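Long-range contacts in signal peptidase I (Enterococcus faecalis, PDB 4ME8), which probably cleaves hydrophobic N-terminal signal or leader sequences from secreted proteins as a serine-type endopeptidase of the S26 family: residues Q28-I33 / R47-P52; Y88-T93 / S123-F128; F92-L97 / M109-G114. All blocks are in the same frame, centred on the assembly; numbering follows the deposited sequence.

Interaction 1 (Q28-I33 / R47-P52); sequences QRFDII and RLIGLP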
loop_
_atom_site.group_PDB
_atom_site.type_symbol
_atom_site.label_atom_id
_atom_site.label_comp_id
_atom_site.label_asym_id
_atom_site.label_seq_id
_atom_site.Cartn_x
_atom_site.Cartn_y
_atom_site.Cartn_z
ATOM N N GLN A 28 2.894 8.909 -8.232
ATOM C CA GLN A 28 1.513 8.633 -8.619
ATOM C C GLN A 28 1.178 7.218 -8.154
ATOM O O GLN A 28 2.068 6.443 -7.860
ATOM C CB GLN A 28 1.355 8.705 -10.133
ATOM C CG GLN A 28 2.016 9.903 -10.800
ATOM C CD GLN A 28 2.011 9.790 -12.317
ATOM O OE1 GLN A 28 3.069 9.759 -12.954
ATOM N NE2 GLN A 28 0.817 9.710 -12.905
ATOM N N ARG A 29 -0.098 6.872 -8.107
ATOM C CA ARG A 29 -0.509 5.535 -7.666
ATOM C C ARG A 29 0.133 4.401 -8.479
ATOM O O ARG A 29 0.213 4.449 -9.704
ATOM C CB ARG A 29 -2.028 5.411 -7.727
ATOM C CG ARG A 29 -2.599 4.212 -6.986
ATOM C CD ARG A 29 -4.071 4.012 -7.327
ATOM N NE ARG A 29 -4.767 5.295 -7.452
ATOM C CZ ARG A 29 -5.096 6.092 -6.431
ATOM N NH1 ARG A 29 -4.821 5.742 -5.174
ATOM N NH2 ARG A 29 -5.701 7.257 -6.670
ATOM N N PHE A 30 0.580 3.378 -7.761
ATOM C CA PHE A 30 1.242 2.204 -8.332
ATOM C C PHE A 30 2.718 2.443 -8.685
ATOM O O PHE A 30 3.403 1.527 -9.138
ATOM C CB PHE A 30 0.470 1.610 -9.522
ATOM C CG PHE A 30 -0.958 1.222 -9.200
ATOM C CD1 PHE A 30 -1.248 0.429 -8.102
ATOM C CD2 PHE A 30 -2.005 1.621 -10.021
ATOM C CE1 PHE A 30 -2.553 0.049 -7.814
ATOM C CE2 PHE A 30 -3.314 1.239 -9.743
ATOM C CZ PHE A 30 -3.587 0.445 -8.641
ATOM N N ASP A 31 3.210 3.658 -8.457
ATOM C CA ASP A 31 4.646 3.897 -8.456
ATOM C C ASP A 31 5.293 3.149 -7.291
ATOM O O ASP A 31 4.690 2.980 -6.214
ATOM C CB ASP A 31 4.971 5.395 -8.329
ATOM C CG ASP A 31 4.737 6.175 -9.627
ATOM O OD1 ASP A 31 4.436 5.557 -10.675
ATOM O OD2 ASP A 31 4.878 7.425 -9.600
ATOM N N ILE A 32 6.520 2.696 -7.527
ATOM C CA ILE A 32 7.338 2.101 -6.480
ATOM C C ILE A 32 8.195 3.210 -5.891
ATOM O O ILE A 32 8.812 3.981 -6.625
ATOM C CB ILE A 32 8.192 0.934 -7.020
ATOM C CG1 ILE A 32 7.283 -0.271 -7.240
ATOM C CG2 ILE A 32 9.300 0.553 -6.044
ATOM C CD1 ILE A 32 7.870 -1.309 -8.158
ATOM N N ILE A 33 8.202 3.297 -4.563
ATOM C CA ILE A 33 8.900 4.375 -3.881
ATOM C C ILE A 33 9.816 3.870 -2.777
ATOM O O ILE A 33 9.477 2.928 -2.056
ATOM C CB ILE A 33 7.913 5.416 -3.311
ATOM C CG1 ILE A 33 6.829 4.760 -2.451
ATOM C CG2 ILE A 33 7.250 6.186 -4.447
ATOM C CD1 ILE A 33 5.983 5.772 -1.712
ATOM N N ARG A 47 5.165 -0.192 -2.942
ATOM C CA ARG A 47 4.275 0.384 -3.935
ATOM C C ARG A 47 3.292 1.389 -3.319
ATOM O O ARG A 47 2.670 1.133 -2.283
ATOM C CB ARG A 47 3.508 -0.718 -4.674
ATOM C CG ARG A 47 3.045 -0.283 -6.053
ATOM C CD ARG A 47 2.380 -1.407 -6.829
ATOM N NE ARG A 47 3.347 -2.390 -7.322
ATOM C CZ ARG A 47 3.996 -2.305 -8.487
ATOM N NH1 ARG A 47 3.806 -1.268 -9.300
ATOM N NH2 ARG A 47 4.853 -3.260 -8.838
ATOM N N LEU A 48 3.187 2.544 -3.967
ATOM C CA LEU A 48 2.255 3.577 -3.558
ATOM C C LEU A 48 0.846 3.119 -3.928
ATOM O O LEU A 48 0.570 2.816 -5.090
ATOM C CB LEU A 48 2.602 4.903 -4.249
ATOM C CG LEU A 48 1.718 6.107 -3.905
ATOM C CD1 LEU A 48 1.501 6.200 -2.398
ATOM C CD2 LEU A 48 2.354 7.378 -4.435
ATOM N N ILE A 49 -0.025 3.037 -2.925
ATOM C CA ILE A 49 -1.386 2.517 -3.103
ATOM C C ILE A 49 -2.421 3.600 -2.775
ATOM O O ILE A 49 -3.344 3.851 -3.561
ATOM C CB ILE A 49 -1.591 1.247 -2.248
ATOM C CG1 ILE A 49 -0.717 0.101 -2.793
ATOM C CG2 ILE A 49 -3.051 0.833 -2.202
ATOM C CD1 ILE A 49 -1.092 -0.410 -4.177
ATOM N N GLY A 50 -2.246 4.257 -1.637
ATOM C CA GLY A 50 -3.152 5.316 -1.216
ATOM C C GLY A 50 -2.475 6.663 -1.067
ATOM O O GLY A 50 -1.387 6.760 -0.501
ATOM N N LEU A 51 -3.162 7.694 -1.552
ATOM C CA LEU A 51 -2.683 9.079 -1.578
ATOM C C LEU A 51 -3.572 9.906 -0.643
ATOM O O LEU A 51 -4.673 9.466 -0.321
ATOM C CB LEU A 51 -2.802 9.620 -3.008
ATOM C CG LEU A 51 -1.920 8.960 -4.089
ATOM C CD1 LEU A 51 -2.620 8.925 -5.438
ATOM C CD2 LEU A 51 -0.610 9.709 -4.235
ATOM N N PRO A 52 -3.109 11.102 -0.215
ATOM C CA PRO A 52 -3.851 11.961 0.726
ATOM C C PRO A 52 -5.339 12.153 0.392
ATOM O O PRO A 52 -5.697 12.480 -0.747
ATOM C CB PRO A 52 -3.130 13.306 0.620
ATOM C CG PRO A 52 -1.732 12.966 0.214
ATOM C CD PRO A 52 -1.805 11.692 -0.587
#
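L48 is gripped at both ends of its backbone by the turn 28-31: L48 N donates to D31 O at 2.7 Å, nearly straight at 176°, and F30 N donates to L48 O at 2.7 Å. Next to these bonds, I32 and R47 form an antiparallel non-hydrogen-bonded pair, with CA atoms 4.3 Å apart. Q28 to D31 make a type II turn with F30 at positive phi. The bond from Q28 N to D31 OD2, which meets the carboxylate from above its plane, adds to the turn. The R29 side chain runs along the other segment. Its CG is anti to the backbone N (chi1 -166°), and a bend at chi3 brings NH1 to I49 O at 2.9 Å, with the oxygen close to the guanidinium plane. L51 CD1 lies over one face of that group, 3.7 Å from R29 NH2. R29 NH2 also makes a salt bridge to E54. R47 NH1 makes a weak bond to F30 O, and I32 CG1 sits over the centre of the R47 guanidinium. D115 is its salt-bridge partner, through NH2. F30 CE1 lies 3.9 Å from I49 CD1, and R29 CG lies over the F30 ring face. L48 CD2 packs on Q28 O. The contact closes the open end of the hairpin of strands 32-36 and 43-50. Strand 109-113 flanks 43-50 on its other edge, where I49 and G50 both face F111 in a classic beta bulge. L63 of strand 62-65 packs on F30 and I49.

Interaction 2 (Y88-T93 / S123-F128); sequences YTQDFT and SRYFGF. With EDO (1,2-ethanediol), chain C.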
loop_
_atom_site.group_PDB
_atom_site.type_symbol
_atom_site.label_atom_id
_atom_site.label_comp_id
_atom_site.label_asym_id
_atom_site.label_seq_id
_atom_site.Cartn_x
_atom_site.Cartn_y
_atom_site.Cartn_z
ATOM N N TYR A 88 -5.005 -13.350 -1.223
ATOM C CA TYR A 88 -3.605 -12.928 -1.176
ATOM C C TYR A 88 -3.403 -11.744 -0.221
ATOM O O TYR A 88 -2.420 -11.687 0.525
ATOM C CB TYR A 88 -3.156 -12.550 -2.590
ATOM C CG TYR A 88 -1.668 -12.420 -2.772
ATOM C CD1 TYR A 88 -0.828 -13.502 -2.551
ATOM C CD2 TYR A 88 -1.101 -11.224 -3.191
ATOM C CE1 TYR A 88 0.539 -13.397 -2.730
ATOM C CE2 TYR A 88 0.263 -11.109 -3.378
ATOM C CZ TYR A 88 1.081 -12.197 -3.144
ATOM O OH TYR A 88 2.440 -12.092 -3.320
ATOM N N THR A 89 -4.338 -10.799 -0.269
ATOM C CA THR A 89 -4.369 -9.655 0.636
ATOM C C THR A 89 -5.640 -9.767 1.471
ATOM O O THR A 89 -6.728 -9.941 0.922
ATOM C CB THR A 89 -4.398 -8.314 -0.138
ATOM O OG1 THR A 89 -3.314 -8.262 -1.077
ATOM C CG2 THR A 89 -4.296 -7.132 0.814
ATOM N N GLN A 90 -5.502 -9.662 2.792
ATOM C CA GLN A 90 -6.645 -9.811 3.698
ATOM C C GLN A 90 -7.600 -8.627 3.549
ATOM O O GLN A 90 -7.187 -7.522 3.159
ATOM C CB GLN A 90 -6.192 -9.991 5.170
ATOM C CG GLN A 90 -5.861 -8.720 5.969
ATOM C CD GLN A 90 -4.421 -8.249 5.798
ATOM O OE1 GLN A 90 -3.909 -8.173 4.677
ATOM N NE2 GLN A 90 -3.762 -7.922 6.912
ATOM N N ASP A 91 -8.877 -8.868 3.837
ATOM C CA ASP A 91 -9.859 -7.791 3.895
ATOM C C ASP A 91 -9.433 -6.737 4.935
ATOM O O ASP A 91 -9.046 -7.066 6.058
ATOM C CB ASP A 91 -11.256 -8.332 4.250
ATOM C CG ASP A 91 -11.844 -9.251 3.170
ATOM O OD1 ASP A 91 -11.362 -9.252 2.019
ATOM O OD2 ASP A 91 -12.809 -9.976 3.482
ATOM N N PHE A 92 -9.485 -5.471 4.546
ATOM C CA PHE A 92 -9.275 -4.378 5.485
ATOM C C PHE A 92 -9.785 -3.068 4.910
ATOM O O PHE A 92 -9.993 -2.950 3.707
ATOM C CB PHE A 92 -7.791 -4.236 5.872
ATOM C CG PHE A 92 -6.889 -3.783 4.741
ATOM C CD1 PHE A 92 -6.285 -4.708 3.902
ATOM C CD2 PHE A 92 -6.618 -2.432 4.540
ATOM C CE1 PHE A 92 -5.449 -4.297 2.873
ATOM C CE2 PHE A 92 -5.792 -2.015 3.506
ATOM C CZ PHE A 92 -5.204 -2.950 2.674
ATOM N N THR A 93 -10.038 -2.119 5.804
ATOM C CA THR A 93 -10.087 -0.705 5.483
ATOM C C THR A 93 -9.013 -0.007 6.328
ATOM O O THR A 93 -8.354 -0.638 7.155
ATOM C CB THR A 93 -11.468 -0.076 5.789
ATOM O OG1 THR A 93 -11.674 -0.016 7.200
ATOM C CG2 THR A 93 -12.598 -0.868 5.144
ATOM N N SER A 123 2.155 -0.686 5.002
ATOM C CA SER A 123 1.263 0.204 5.757
ATOM C C SER A 123 0.195 -0.542 6.550
ATOM O O SER A 123 -0.330 -0.006 7.530
ATOM C CB SER A 123 0.617 1.254 4.850
ATOM O OG SER A 123 1.553 2.252 4.472
ATOM N N ARG A 124 -0.122 -1.773 6.143
ATOM C CA ARG A 124 -0.993 -2.627 6.954
ATOM C C ARG A 124 -0.474 -2.842 8.368
ATOM O O ARG A 124 -1.261 -3.131 9.260
ATOM C CB ARG A 124 -1.185 -3.997 6.307
ATOM C CG ARG A 124 -2.105 -3.990 5.105
ATOM C CD ARG A 124 -2.073 -5.325 4.385
ATOM N NE ARG A 124 -0.740 -5.634 3.868
ATOM C CZ ARG A 124 -0.387 -6.811 3.354
ATOM N NH1 ARG A 124 -1.265 -7.810 3.279
ATOM N NH2 ARG A 124 0.856 -6.995 2.915
ATOM N N TYR A 125 0.844 -2.735 8.559
ATOM C CA TYR A 125 1.479 -3.104 9.830
ATOM C C TYR A 125 2.356 -2.012 10.459
ATOM O O TYR A 125 2.430 -1.940 11.688
ATOM C CB TYR A 125 2.281 -4.398 9.647
ATOM C CG TYR A 125 1.467 -5.504 9.003
ATOM C CD1 TYR A 125 0.352 -6.033 9.645
ATOM C CD2 TYR A 125 1.797 -6.004 7.747
ATOM C CE1 TYR A 125 -0.404 -7.038 9.062
ATOM C CE2 TYR A 125 1.049 -7.010 7.154
ATOM C CZ TYR A 125 -0.050 -7.521 7.815
ATOM O OH TYR A 125 -0.788 -8.514 7.229
ATOM N N PHE A 126 3.033 -1.190 9.648
ATOM C CA PHE A 126 3.760 -0.018 10.186
ATOM C C PHE A 126 3.063 1.345 9.990
ATOM O O PHE A 126 3.620 2.388 10.355
ATOM C CB PHE A 126 5.246 0.019 9.749
ATOM C CG PHE A 126 5.497 0.168 8.259
ATOM C CD1 PHE A 126 4.743 1.020 7.459
ATOM C CD2 PHE A 126 6.566 -0.497 7.678
ATOM C CE1 PHE A 126 5.010 1.159 6.112
ATOM C CE2 PHE A 126 6.850 -0.358 6.327
ATOM C CZ PHE A 126 6.073 0.476 5.541
ATOM N N GLY A 127 1.853 1.343 9.435
ATOM C CA GLY A 127 1.063 2.567 9.340
ATOM C C GLY A 127 1.483 3.435 8.174
ATOM O O GLY A 127 2.200 2.984 7.291
ATOM N N PHE A 128 1.049 4.691 8.177
ATOM C CA PHE A 128 1.276 5.587 7.042
ATOM C C PHE A 128 2.737 6.029 6.927
ATOM O O PHE A 128 3.458 6.093 7.925
ATOM C CB PHE A 128 0.368 6.824 7.125
ATOM C CG PHE A 128 -1.106 6.504 7.122
ATOM C CD1 PHE A 128 -1.729 6.015 5.973
ATOM C CD2 PHE A 128 -1.882 6.699 8.272
ATOM C CE1 PHE A 128 -3.088 5.727 5.971
ATOM C CE2 PHE A 128 -3.239 6.404 8.271
ATOM C CZ PHE A 128 -3.840 5.917 7.118
HETATM C C1 EDO C . -3.998 -5.375 11.462
HETATM O O1 EDO C . -3.904 -6.517 10.588
HETATM C C2 EDO C . -2.611 -4.923 11.923
HETATM O O2 EDO C . -2.444 -3.500 11.766
#
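A polar bridge between the short, weakly bonded helix 123-126 and the loop leading into strand 92-93 is built by R124, Y125 and Q90. The Q90 amide uses both of its ends. Its OE1 takes a hydrogen bond from R124 NH1 at 3.0 Å, in the carbonyl plane and on a lone pair, with the oxygen at the guanidinium edge. Its NE2 donates to Y125 OH at 3.0 Å, less straight at 135° and tilted from the amide plane. A bend at chi2 (-86°) turns the amide toward the helix. Nearer the R124 backbone, R124 CG lies over one face of the F92 ring, 4.2 Å from its centroid, in a CH-pi contact. T89 CG2 is 4.0 Å from R124 NH1. The Y125 ring rests on R124, with R124 CB over its centre. A 1,2-ethanediol, probably from the crystallisation liquor, donates from O2 to R124 O. The far end of R124 is held by a salt bridge from NH2 to D122 and a bond to R117 O. The guanidinium is therefore fixed from several sides, and its aliphatic part serves the apolar F92 while its charged end is met by oxygens. The Q90 carbonyl would probably be polarised by the arginine.

Interaction 3 (F92-L97 / M109-G114); sequences FTLETL and MYFVLG
T93 OG1 accepts from two backbone amides, T96 N at 3.1 Å and, weakly, E95 N at 3.0 Å, in an ST motif. The motif accompanies the turn after strand 92-93; L94 and L97 on it both meet F111 of strand 109-113. The F111 ring receives three side chains. L94 CD2 approaches obliquely, 3.5 Å from F111 CD1 and equally near F111 CE1. L97 CD1 comes to the ring edge, 3.9 Å from F111 CE1. F92 meets F111 rim to rim, with F92 CE2 3.6 Å from F111 CZ. The two ring centroids are 5.9 Å apart with the planes at 35°; the rims meet and neither ring lies over the other's face. F111 starts out toward 92-97, and its chi1 of -173° sets the ring beside its own carbonyl carbon. L94 slides past it in the opposite direction. L113 CD1 adds a looser touch at the F92 edge, 4.5 Å from F92 CZ. Y58 and V56 of strand 56-59 also pack on F92. Between 92-97 and 109-114 the contact is buried apolar packing, with no hydrogen bond across.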
loop_
_atom_site.group_PDB
_atom_site.type_symbol
_atom_site.label_atom_id
_atom_site.label_comp_id
_atom_site.label_asym_id
_atom_site.label_seq_id
_atom_site.Cartn_x
_atom_site.Cartn_y
_atom_site.Cartn_z
ATOM N N PHE A 92 -9.485 -5.471 4.546
ATOM C CA PHE A 92 -9.275 -4.378 5.485
ATOM C C PHE A 92 -9.785 -3.068 4.910
ATOM O O PHE A 92 -9.993 -2.950 3.707
ATOM C CB PHE A 92 -7.791 -4.236 5.872
ATOM C CG PHE A 92 -6.889 -3.783 4.741
ATOM C CD1 PHE A 92 -6.285 -4.708 3.902
ATOM C CD2 PHE A 92 -6.618 -2.432 4.540
ATOM C CE1 PHE A 92 -5.449 -4.297 2.873
ATOM C CE2 PHE A 92 -5.792 -2.015 3.506
ATOM C CZ PHE A 92 -5.204 -2.950 2.674
ATOM N N THR A 93 -10.038 -2.119 5.804
ATOM C CA THR A 93 -10.087 -0.705 5.483
ATOM C C THR A 93 -9.013 -0.007 6.328
ATOM O O THR A 93 -8.354 -0.638 7.155
ATOM C CB THR A 93 -11.468 -0.076 5.789
ATOM O OG1 THR A 93 -11.674 -0.016 7.200
ATOM C CG2 THR A 93 -12.598 -0.868 5.144
ATOM N N LEU A 94 -8.840 1.296 6.130
ATOM C CA LEU A 94 -7.943 2.072 6.983
ATOM C C LEU A 94 -8.510 2.181 8.413
ATOM O O LEU A 94 -7.782 2.522 9.338
ATOM C CB LEU A 94 -7.673 3.467 6.390
ATOM C CG LEU A 94 -7.067 3.579 4.983
ATOM C CD1 LEU A 94 -6.961 5.039 4.560
ATOM C CD2 LEU A 94 -5.710 2.906 4.915
ATOM N N GLU A 95 -9.802 1.901 8.588
ATOM C CA GLU A 95 -10.393 1.811 9.930
ATOM C C GLU A 95 -10.165 0.448 10.600
ATOM O O GLU A 95 -10.131 0.367 11.823
ATOM C CB GLU A 95 -11.894 2.095 9.884
ATOM C CG GLU A 95 -12.265 3.458 9.318
ATOM C CD GLU A 95 -13.735 3.783 9.531
ATOM O OE1 GLU A 95 -14.238 3.584 10.668
ATOM O OE2 GLU A 95 -14.393 4.225 8.565
ATOM N N THR A 96 -10.035 -0.612 9.800
ATOM C CA THR A 96 -9.829 -1.985 10.307
ATOM C C THR A 96 -8.414 -2.201 10.848
ATOM O O THR A 96 -8.201 -3.043 11.720
ATOM C CB THR A 96 -10.104 -3.031 9.195
ATOM O OG1 THR A 96 -11.518 -3.138 8.987
ATOM C CG2 THR A 96 -9.564 -4.426 9.538
ATOM N N LEU A 97 -7.454 -1.451 10.321
ATOM C CA LEU A 97 -6.063 -1.693 10.637
ATOM C C LEU A 97 -5.669 -0.976 11.909
ATOM O O LEU A 97 -5.830 0.243 12.015
ATOM C CB LEU A 97 -5.169 -1.238 9.491
ATOM C CG LEU A 97 -5.356 -1.941 8.151
ATOM C CD1 LEU A 97 -4.631 -1.144 7.074
ATOM C CD2 LEU A 97 -4.860 -3.379 8.208
HETATM N N MSE A 109 0.863 12.329 3.570
HETATM C CA MSE A 109 1.199 10.937 3.853
HETATM C C MSE A 109 0.718 9.998 2.789
HETATM O O MSE A 109 -0.187 10.327 2.029
HETATM C CB MSE A 109 0.583 10.567 5.193
HETATM C CG MSE A 109 1.293 11.383 6.270
HETATM SE SE MSE A 109 1.240 10.419 7.956
HETATM C CE MSE A 109 2.814 9.270 7.772
ATOM N N TYR A 110 1.337 8.816 2.753
ATOM C CA TYR A 110 1.026 7.752 1.806
ATOM C C TYR A 110 0.683 6.447 2.527
ATOM O O TYR A 110 1.173 6.180 3.628
ATOM C CB TYR A 110 2.245 7.467 0.914
ATOM C CG TYR A 110 2.666 8.552 -0.074
ATOM C CD1 TYR A 110 1.728 9.300 -0.779
ATOM C CD2 TYR A 110 4.013 8.776 -0.350
ATOM C CE1 TYR A 110 2.121 10.254 -1.708
ATOM C CE2 TYR A 110 4.414 9.723 -1.277
ATOM C CZ TYR A 110 3.465 10.466 -1.950
ATOM O OH TYR A 110 3.852 11.412 -2.872
ATOM N N PHE A 111 -0.147 5.637 1.873
ATOM C CA PHE A 111 -0.397 4.254 2.244
ATOM C C PHE A 111 0.297 3.406 1.197
ATOM O O PHE A 111 0.064 3.583 -0.005
ATOM C CB PHE A 111 -1.899 3.954 2.238
ATOM C CG PHE A 111 -2.242 2.594 2.768
ATOM C CD1 PHE A 111 -2.382 2.385 4.127
ATOM C CD2 PHE A 111 -2.405 1.520 1.905
ATOM C CE1 PHE A 111 -2.688 1.123 4.622
ATOM C CE2 PHE A 111 -2.697 0.259 2.389
ATOM C CZ PHE A 111 -2.843 0.056 3.748
ATOM N N VAL A 112 1.177 2.513 1.639
ATOM C CA VAL A 112 1.967 1.690 0.710
ATOM C C VAL A 112 1.798 0.198 1.010
ATOM O O VAL A 112 1.475 -0.174 2.126
ATOM C CB VAL A 112 3.460 2.074 0.731
ATOM C CG1 VAL A 112 3.640 3.566 0.439
ATOM C CG2 VAL A 112 4.122 1.689 2.053
ATOM N N LEU A 113 1.974 -0.640 -0.006
ATOM C CA LEU A 113 1.906 -2.091 0.152
ATOM C C LEU A 113 3.014 -2.733 -0.676
ATOM O O LEU A 113 3.381 -2.206 -1.721
ATOM C CB LEU A 113 0.561 -2.624 -0.329
ATOM C CG LEU A 113 -0.732 -2.202 0.369
ATOM C CD1 LEU A 113 -1.912 -2.786 -0.381
ATOM C CD2 LEU A 113 -0.784 -2.646 1.822
ATOM N N GLY A 114 3.533 -3.869 -0.215
ATOM C CA GLY A 114 4.520 -4.622 -0.983
ATOM C C GLY A 114 3.873 -5.708 -1.822
ATOM O O GLY A 114 2.904 -6.333 -1.383
#

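Interaction 1 differs from the other two in having backbone hydrogen bonds across its segments; it lies at the open end of a hairpin and is partly buried. Interactions 2 and 3 are buried contacts that share F92 and T93 and have centres about 5 Å apart. F92 is the side chain common to the polar contact and the apolar one. Polar bonds carry the outer side of interaction 2, where Y125 is exposed, while interaction 3 is wholly apolar across its segments. Interactions 1 and 3 use neighbouring strands, 43-50 and 109-113, bonded from F111 N to G50 O and from R47 N to L113 O. S123 OG bonded to V112 N ties helix 123-126 to strand 109-113.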